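Local coordinates for FAD:protein FMN transferase (Pseudomonas stutzeri ATCC 14405 = CCUG 16156, PDB 5MGY) that probably transfers FMN from FAD to a threonine of a target protein, releasing AMP, in a magnesium-dependent reaction that matures flavoproteins such as NosR, at residues 97-109 with 121-135. Sequence-based numbering, arbitrary orientation.
Sequences AFDLTLEPLLNLW and PSAEDISAARALTGQ. Unlike the reference sequence in segment 121-135: Ser127 (reference Arg).
Leu108 and Trp109 meet Pro121 and Ile126 at one end of a helical hairpin in the ApbE fold, whose short helices 103-108 and 123-131 run roughly antiparallel, with 153° between their directions and axes approaching to 8.8 Å. Apolar side chains make up the contact between the helices and at their Trp109-Pro121 end. Leu108, its CG anti to the backbone N, puts its branch point against the pyrrolidine ring of Pro121, and its CD2 lies 3.9 Å from Ile126 CG1. The indole of Trp109 receives Pro121 over one face in a CH-pi contact, with Pro121 CD 3.5 Å from the centroid of the six-membered ring, while Ile126 CD1 approaches Trp109 CZ2 obliquely. With an alanine in place of Trp109, Pro121 CD would probably lose the aromatic face it packs on and the tip of Ile126 its neighbour. One turn earlier, Leu105 sends CD2 to the methyl of Ala129, 3.9 Å from its CB, and CD1 against both Arg130 CG and Thr133 CG2; Pro104 lies against Ala129 and Leu132.

Polar contacts take over where the chain leaves helix 123-131. The backbone N of Gly134 donates to Thr101 OG1 at 2.8 Å, nearly straight at 163°. That hydroxyl in turn donates to Asp99 OD2, which also accepts from Thr101 N in an Asx turn, so one carboxylate oxygen holds the hydroxyl ready for Gly134. Further along, the Gln135 chain bends at chi2 and brings OE1 to Leu100 N in a weak bond. This end lies close to the metal site: the Phe98 side chain is beside Ser157, a magnesium ligand, and about 7 Å from the bound ion (nearest atoms). At Asp99 OD2, both donors arrive from the same face of the carboxylate, Thr101 OG1 at 2.6 Å and 40° out of its plane.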
ATOM      1  N   ALA A  97      -0.528 -14.606   1.009  1.00 41.70           N
ATOM      2  CA  ALA A  97      -1.574 -13.678   0.556  1.00 41.65           C
ATOM      3  C   ALA A  97      -0.980 -12.435  -0.158  1.00 37.85           C
ATOM      4  O   ALA A  97      -1.622 -11.856  -1.004  1.00 35.79           O
ATOM      5  CB  ALA A  97      -2.445 -13.268   1.728  1.00 39.97           C
ATOM      6  N   PHE A  98       0.235 -12.067   0.212  1.00 37.51           N
ATOM      7  CA  PHE A  98       0.969 -10.996  -0.439  1.00 39.82           C
ATOM      8  C   PHE A  98       1.852 -11.583  -1.521  1.00 39.90           C
ATOM      9  O   PHE A  98       2.729 -12.407  -1.218  1.00 41.39           O
ATOM     10  CB  PHE A  98       1.848 -10.198   0.561  1.00 40.28           C
ATOM     11  CG  PHE A  98       2.544  -9.035  -0.065  1.00 40.84           C
ATOM     12  CD1 PHE A  98       1.960  -7.779  -0.076  1.00 42.14           C
ATOM     13  CD2 PHE A  98       3.748  -9.206  -0.736  1.00 41.64           C
ATOM     14  CE1 PHE A  98       2.575  -6.702  -0.706  1.00 41.56           C
ATOM     15  CE2 PHE A  98       4.357  -8.140  -1.382  1.00 40.07           C
ATOM     16  CZ  PHE A  98       3.772  -6.883  -1.363  1.00 39.75           C
ATOM     17  N   ASP A  99       1.670 -11.095  -2.751  1.00 38.52           N
ATOM     18  CA  ASP A  99       2.425 -11.559  -3.914  1.00 38.51           C
ATOM     19  C   ASP A  99       2.677 -10.395  -4.919  1.00 36.24           C
ATOM     20  O   ASP A  99       1.748  -9.813  -5.538  1.00 35.37           O
ATOM     21  CB  ASP A  99       1.661 -12.750  -4.576  1.00 41.81           C
ATOM     22  CG  ASP A  99       2.587 -13.754  -5.311  1.00 43.96           C
ATOM     23  OD1 ASP A  99       2.426 -14.975  -5.133  1.00 49.36           O
ATOM     24  OD2 ASP A  99       3.500 -13.354  -6.044  1.00 45.40           O
ATOM     25  N   LEU A 100       3.939 -10.115  -5.155  1.00 34.93           N
ATOM     26  CA  LEU A 100       4.313  -9.166  -6.240  1.00 37.71           C
ATOM     27  C   LEU A 100       4.157  -9.657  -7.703  1.00 37.77           C
ATOM     28  O   LEU A 100       4.337  -8.852  -8.610  1.00 41.18           O
ATOM     29  CB  LEU A 100       5.761  -8.731  -6.054  1.00 36.46           C
ATOM     30  CG  LEU A 100       6.053  -8.122  -4.686  1.00 37.16           C
ATOM     31  CD1 LEU A 100       7.524  -7.961  -4.455  1.00 39.56           C
ATOM     32  CD2 LEU A 100       5.384  -6.757  -4.577  1.00 39.18           C
ATOM     33  N   THR A 101       3.821 -10.934  -7.921  1.00 34.46           N
ATOM     34  CA  THR A 101       3.974 -11.562  -9.190  1.00 35.31           C
ATOM     35  C   THR A 101       2.656 -11.816  -9.854  1.00 41.96           C
ATOM     36  O   THR A 101       2.523 -12.751 -10.640  1.00 47.59           O
ATOM     37  CB  THR A 101       4.767 -12.890  -9.079  1.00 33.54           C
ATOM     38  OG1 THR A 101       3.999 -13.942  -8.519  1.00 30.57           O
ATOM     39  CG2 THR A 101       5.943 -12.715  -8.228  1.00 32.88           C
ATOM     40  N   LEU A 102       1.687 -10.956  -9.626  1.00 48.13           N
ATOM     41  CA  LEU A 102       0.364 -11.210 -10.202  1.00 52.27           C
ATOM     42  C   LEU A 102       0.123 -10.534 -11.532  1.00 50.11           C
ATOM     43  O   LEU A 102      -0.955 -10.693 -12.104  1.00 52.69           O
ATOM     44  CB  LEU A 102      -0.722 -10.797  -9.202  1.00 55.06           C
ATOM     45  CG  LEU A 102      -1.100 -11.814  -8.119  1.00 57.90           C
ATOM     46  CD1 LEU A 102      -0.029 -12.841  -7.773  1.00 59.92           C
ATOM     47  CD2 LEU A 102      -1.485 -11.030  -6.875  1.00 59.49           C
ATOM     48  N   GLU A 103       1.104  -9.811 -12.050  1.00 46.50           N
ATOM     49  CA  GLU A 103       0.838  -9.004 -13.244  1.00 50.74           C
ATOM     50  C   GLU A 103       0.214  -9.771 -14.421  1.00 50.52           C
ATOM     51  O   GLU A 103      -0.647  -9.220 -15.087  1.00 48.48           O
ATOM     52  CB  GLU A 103       2.099  -8.222 -13.680  1.00 54.21           C
ATOM     53  CG  GLU A 103       1.950  -7.318 -14.904  1.00 54.04           C
ATOM     54  CD  GLU A 103       1.800  -5.813 -14.655  1.00 55.49           C
ATOM     55  OE1 GLU A 103       1.203  -5.301 -13.666  1.00 49.68           O
ATOM     56  OE2 GLU A 103       2.255  -5.111 -15.570  1.00 60.90           O
ATOM     57  N   PRO A 104       0.625 -11.036 -14.655  1.00 52.31           N
ATOM     58  CA  PRO A 104      -0.025 -11.820 -15.698  1.00 51.70           C
ATOM     59  C   PRO A 104      -1.460 -12.157 -15.399  1.00 52.66           C
ATOM     60  O   PRO A 104      -2.239 -12.259 -16.334  1.00 58.00           O
ATOM     61  CB  PRO A 104       0.806 -13.093 -15.760  1.00 54.53           C
ATOM     62  CG  PRO A 104       2.140 -12.706 -15.173  1.00 56.96           C
ATOM     63  CD  PRO A 104       1.762 -11.766 -14.065  1.00 54.27           C
ATOM     64  N   LEU A 105      -1.838 -12.326 -14.140  1.00 50.71           N
ATOM     65  CA  LEU A 105      -3.243 -12.584 -13.859  1.00 52.34           C
ATOM     66  C   LEU A 105      -3.993 -11.269 -13.902  1.00 56.21           C
ATOM     67  O   LEU A 105      -5.160 -11.230 -14.298  1.00 66.65           O
ATOM     68  CB  LEU A 105      -3.439 -13.263 -12.516  1.00 49.28           C
ATOM     69  CG  LEU A 105      -2.898 -14.665 -12.390  1.00 45.21           C
ATOM     70  CD1 LEU A 105      -2.786 -15.018 -10.916  1.00 44.88           C
ATOM     71  CD2 LEU A 105      -3.811 -15.624 -13.097  1.00 46.44           C
ATOM     72  N   LEU A 106      -3.340 -10.187 -13.507  1.00 57.21           N
ATOM     73  CA  LEU A 106      -3.975  -8.863 -13.640  1.00 66.53           C
ATOM     74  C   LEU A 106      -4.256  -8.532 -15.127  1.00 72.71           C
ATOM     75  O   LEU A 106      -5.399  -8.252 -15.485  1.00 84.76           O
ATOM     76  CB  LEU A 106      -3.149  -7.715 -12.974  1.00 66.08           C
ATOM     77  CG  LEU A 106      -2.941  -7.629 -11.452  1.00 64.17           C
ATOM     78  CD1 LEU A 106      -1.933  -6.513 -11.107  1.00 59.05           C
ATOM     79  CD2 LEU A 106      -4.271  -7.477 -10.712  1.00 61.66           C
ATOM     80  N   ASN A 107      -3.236  -8.582 -15.990  1.00 70.80           N
ATOM     81  CA  ASN A 107      -3.439  -8.367 -17.433  1.00 66.12           C
ATOM     82  C   ASN A 107      -4.411  -9.347 -18.063  1.00 63.19           C
ATOM     83  O   ASN A 107      -5.101  -8.985 -18.986  1.00 64.37           O
ATOM     84  CB  ASN A 107      -2.116  -8.365 -18.186  1.00 67.53           C
ATOM     85  CG  ASN A 107      -1.290  -7.098 -17.910  1.00 72.90           C
ATOM     86  OD1 ASN A 107      -1.825  -6.034 -17.600  1.00 75.41           O
ATOM     87  ND2 ASN A 107       0.023  -7.209 -18.024  1.00 72.95           N
ATOM     88  N   LEU A 108      -4.511 -10.555 -17.520  1.00 59.97           N
ATOM     89  CA  LEU A 108      -5.521 -11.486 -17.966  1.00 62.32           C
ATOM     90  C   LEU A 108      -6.915 -11.043 -17.595  1.00 64.04           C
ATOM     91  O   LEU A 108      -7.812 -11.125 -18.413  1.00 68.79           O
ATOM     92  CB  LEU A 108      -5.293 -12.864 -17.394  1.00 61.11           C
ATOM     93  CG  LEU A 108      -6.258 -13.881 -17.964  1.00 64.49           C
ATOM     94  CD1 LEU A 108      -5.950 -14.061 -19.440  1.00 65.08           C
ATOM     95  CD2 LEU A 108      -6.175 -15.194 -17.198  1.00 66.17           C
ATOM     96  N   TRP A 109      -7.118 -10.613 -16.361  1.00 62.25           N
ATOM     97  CA  TRP A 109      -8.462 -10.236 -15.945  1.00 65.71           C
ATOM     98  C   TRP A 109      -8.793  -8.755 -16.308  1.00 65.17           C
ATOM     99  O   TRP A 109      -9.782  -8.216 -15.813  1.00 69.85           O
ATOM    100  CB  TRP A 109      -8.681 -10.537 -14.435  1.00 66.20           C
ATOM    101  CG  TRP A 109      -8.861 -12.031 -14.008  1.00 60.92           C
ATOM    102  CD1 TRP A 109      -7.889 -12.886 -13.584  1.00 58.07           C
ATOM    103  CD2 TRP A 109     -10.080 -12.755 -13.900  1.00 59.67           C
ATOM    104  NE1 TRP A 109      -8.413 -14.103 -13.252  1.00 57.69           N
ATOM    105  CE2 TRP A 109      -9.761 -14.061 -13.443  1.00 59.86           C
ATOM    106  CE3 TRP A 109     -11.411 -12.432 -14.128  1.00 61.41           C
ATOM    107  CZ2 TRP A 109     -10.734 -15.055 -13.226  1.00 62.13           C
ATOM    108  CZ3 TRP A 109     -12.387 -13.433 -13.952  1.00 61.51           C
ATOM    109  CH2 TRP A 109     -12.033 -14.730 -13.497  1.00 63.41           C
ATOM    110  N   PRO A 121     -11.805 -14.378 -18.348  1.00 98.59           N
ATOM    111  CA  PRO A 121     -10.997 -15.352 -19.041  1.00 97.88           C
ATOM    112  C   PRO A 121     -11.391 -16.768 -18.625  1.00 94.91           C
ATOM    113  O   PRO A 121     -11.970 -17.000 -17.544  1.00 85.36           O
ATOM    114  CB  PRO A 121      -9.551 -14.988 -18.635  1.00 96.75           C
ATOM    115  CG  PRO A 121      -9.661 -14.158 -17.406  1.00 94.37           C
ATOM    116  CD  PRO A 121     -11.085 -13.763 -17.218  1.00 99.78           C
ATOM    117  N   SER A 122     -11.053 -17.702 -19.502  1.00 93.72           N
ATOM    118  CA  SER A 122     -11.371 -19.126 -19.347  1.00 94.35           C
ATOM    119  C   SER A 122     -10.683 -19.761 -18.144  1.00 94.62           C
ATOM    120  O   SER A 122      -9.993 -19.073 -17.397  1.00102.78           O
ATOM    121  CB  SER A 122     -10.928 -19.881 -20.595  1.00 90.92           C
ATOM    122  OG  SER A 122      -9.523 -19.882 -20.657  1.00 86.42           O
ATOM    123  N   ALA A 123     -10.893 -21.065 -17.958  1.00 90.45           N
ATOM    124  CA  ALA A 123     -10.122 -21.853 -16.984  1.00 87.11           C
ATOM    125  C   ALA A 123      -8.758 -22.336 -17.569  1.00 86.48           C
ATOM    126  O   ALA A 123      -7.860 -22.727 -16.825  1.00 79.51           O
ATOM    127  CB  ALA A 123     -10.966 -23.006 -16.467  1.00 81.80           C
ATOM    128  N   GLU A 124      -8.595 -22.248 -18.881  1.00 89.84           N
ATOM    129  CA  GLU A 124      -7.340 -22.624 -19.509  1.00 94.14           C
ATOM    130  C   GLU A 124      -6.287 -21.549 -19.427  1.00 85.80           C
ATOM    131  O   GLU A 124      -5.163 -21.836 -19.031  1.00 85.67           O
ATOM    132  CB  GLU A 124      -7.557 -22.971 -20.988  1.00103.68           C
ATOM    133  CG  GLU A 124      -8.070 -24.350 -21.299  1.00110.63           C
ATOM    134  CD  GLU A 124      -9.301 -24.790 -20.522  1.00119.07           C
ATOM    135  OE1 GLU A 124      -9.341 -25.953 -20.070  1.00109.50           O
ATOM    136  OE2 GLU A 124     -10.251 -23.997 -20.430  1.00123.83           O
ATOM    137  N   ASP A 125      -6.639 -20.333 -19.818  1.00 78.39           N
ATOM    138  CA  ASP A 125      -5.702 -19.193 -19.775  1.00 74.33           C
ATOM    139  C   ASP A 125      -5.203 -18.892 -18.345  1.00 67.98           C
ATOM    140  O   ASP A 125      -4.058 -18.490 -18.169  1.00 60.45           O
ATOM    141  CB  ASP A 125      -6.364 -17.911 -20.310  1.00 78.48           C
ATOM    142  CG  ASP A 125      -6.798 -17.999 -21.751  1.00 79.69           C
ATOM    143  OD1 ASP A 125      -7.897 -17.501 -22.049  1.00 83.08           O
ATOM    144  OD2 ASP A 125      -6.043 -18.546 -22.570  1.00 81.38           O
ATOM    145  N   ILE A 126      -6.110 -19.034 -17.367  1.00 67.19           N
ATOM    146  CA  ILE A 126      -5.842 -18.912 -15.913  1.00 68.22           C
ATOM    147  C   ILE A 126      -4.729 -19.876 -15.473  1.00 65.10           C
ATOM    148  O   ILE A 126      -3.791 -19.461 -14.788  1.00 64.66           O
ATOM    149  CB  ILE A 126      -7.154 -19.147 -15.049  1.00 70.01           C
ATOM    150  CG1 ILE A 126      -7.985 -17.845 -14.906  1.00 70.13           C
ATOM    151  CG2 ILE A 126      -6.857 -19.710 -13.653  1.00 67.47           C
ATOM    152  CD1 ILE A 126      -9.435 -18.021 -14.449  1.00 69.31           C
ATOM    153  N   SER A 127      -4.881 -21.154 -15.827  1.00 61.97           N
ATOM    154  CA  SER A 127      -3.911 -22.210 -15.511  1.00 59.07           C
ATOM    155  C   SER A 127      -2.512 -21.889 -16.076  1.00 52.41           C
ATOM    156  O   SER A 127      -1.499 -22.082 -15.384  1.00 42.96           O
ATOM    157  CB  SER A 127      -4.410 -23.543 -16.056  1.00 62.88           C
ATOM    158  OG  SER A 127      -3.484 -24.580 -15.786  1.00 69.30           O
ATOM    159  N   ALA A 128      -2.506 -21.346 -17.305  1.00 49.71           N
ATOM    160  CA  ALA A 128      -1.286 -20.886 -18.046  1.00 47.69           C
ATOM    161  C   ALA A 128      -0.624 -19.678 -17.406  1.00 47.94           C
ATOM    162  O   ALA A 128       0.593 -19.622 -17.263  1.00 49.58           O
ATOM    163  CB  ALA A 128      -1.619 -20.543 -19.508  1.00 44.30           C
ATOM    164  N   ALA A 129      -1.425 -18.680 -17.068  1.00 47.14           N
ATOM    165  CA  ALA A 129      -0.907 -17.505 -16.413  1.00 46.84           C
ATOM    166  C   ALA A 129      -0.390 -17.798 -14.988  1.00 46.67           C
ATOM    167  O   ALA A 129       0.651 -17.308 -14.613  1.00 47.75           O
ATOM    168  CB  ALA A 129      -1.944 -16.390 -16.430  1.00 50.09           C
ATOM    169  N   ARG A 130      -1.075 -18.625 -14.203  1.00 50.60           N
ATOM    170  CA  ARG A 130      -0.565 -18.986 -12.883  1.00 50.15           C
ATOM    171  C   ARG A 130       0.795 -19.647 -12.955  1.00 45.10           C
ATOM    172  O   ARG A 130       1.589 -19.513 -12.045  1.00 43.15           O
ATOM    173  CB  ARG A 130      -1.556 -19.847 -12.074  1.00 57.66           C
ATOM    174  CG  ARG A 130      -2.268 -19.080 -10.934  1.00 66.51           C
ATOM    175  CD  ARG A 130      -3.133 -19.971 -10.031  1.00 70.04           C
ATOM    176  NE  ARG A 130      -3.934 -20.867 -10.880  1.00 74.91           N
ATOM    177  CZ  ARG A 130      -3.749 -22.184 -11.081  1.00 78.20           C
ATOM    178  NH1 ARG A 130      -2.800 -22.883 -10.456  1.00 77.56           N
ATOM    179  NH2 ARG A 130      -4.559 -22.823 -11.926  1.00 80.71           N
ATOM    180  N   ALA A 131       1.089 -20.366 -14.029  1.00 43.62           N
ATOM    181  CA  ALA A 131       2.450 -20.947 -14.189  1.00 39.03           C
ATOM    182  C   ALA A 131       3.551 -19.897 -14.411  1.00 35.75           C
ATOM    183  O   ALA A 131       4.681 -20.200 -14.140  1.00 29.98           O
ATOM    184  CB  ALA A 131       2.479 -21.990 -15.279  1.00 38.39           C
ATOM    185  N   LEU A 132       3.195 -18.680 -14.855  1.00 36.07           N
ATOM    186  CA  LEU A 132       4.110 -17.520 -14.874  1.00 39.00           C
ATOM    187  C   LEU A 132       4.162 -16.682 -13.584  1.00 38.07           C
ATOM    188  O   LEU A 132       4.769 -15.589 -13.586  1.00 37.11           O
ATOM    189  CB  LEU A 132       3.769 -16.567 -16.037  1.00 41.62           C
ATOM    190  CG  LEU A 132       3.528 -17.202 -17.422  1.00 41.94           C
ATOM    191  CD1 LEU A 132       3.124 -16.193 -18.519  1.00 38.43           C
ATOM    192  CD2 LEU A 132       4.771 -18.062 -17.728  1.00 42.49           C
ATOM    193  N   THR A 133       3.525 -17.180 -12.519  1.00 36.05           N
ATOM    194  CA  THR A 133       3.475 -16.455 -11.260  1.00 36.66           C
ATOM    195  C   THR A 133       4.229 -17.249 -10.241  1.00 36.43           C
ATOM    196  O   THR A 133       4.667 -18.365 -10.531  1.00 33.40           O
ATOM    197  CB  THR A 133       2.041 -16.183 -10.767  1.00 36.15           C
ATOM    198  OG1 THR A 133       1.409 -17.414 -10.439  1.00 37.99           O
ATOM    199  CG2 THR A 133       1.194 -15.488 -11.798  1.00 36.17           C
ATOM    200  N   GLY A 134       4.427 -16.619  -9.078  1.00 39.56           N
ATOM    201  CA  GLY A 134       5.040 -17.247  -7.901  1.00 42.63           C
ATOM    202  C   GLY A 134       6.303 -16.626  -7.325  1.00 44.32           C
ATOM    203  O   GLY A 134       7.383 -16.923  -7.794  1.00 49.44           O
ATOM    204  N   GLN A 135       6.158 -15.843  -6.260  1.00 47.29           N
ATOM    205  CA  GLN A 135       7.267 -15.249  -5.445  1.00 45.57           C
ATOM    206  C   GLN A 135       8.453 -16.146  -5.212  1.00 39.64           C
ATOM    207  O   GLN A 135       9.580 -15.695  -5.169  1.00 36.94           O
ATOM    208  CB  GLN A 135       6.691 -14.825  -4.068  1.00 51.51           C
ATOM    209  CG  GLN A 135       7.570 -13.938  -3.185  1.00 55.91           C
ATOM    210  CD  GLN A 135       7.243 -12.425  -3.309  1.00 63.74           C
ATOM    211  OE1 GLN A 135       6.060 -12.000  -3.186  1.00 54.00           O
ATOM    212  NE2 GLN A 135       8.315 -11.587  -3.543  1.00 65.44           N
TER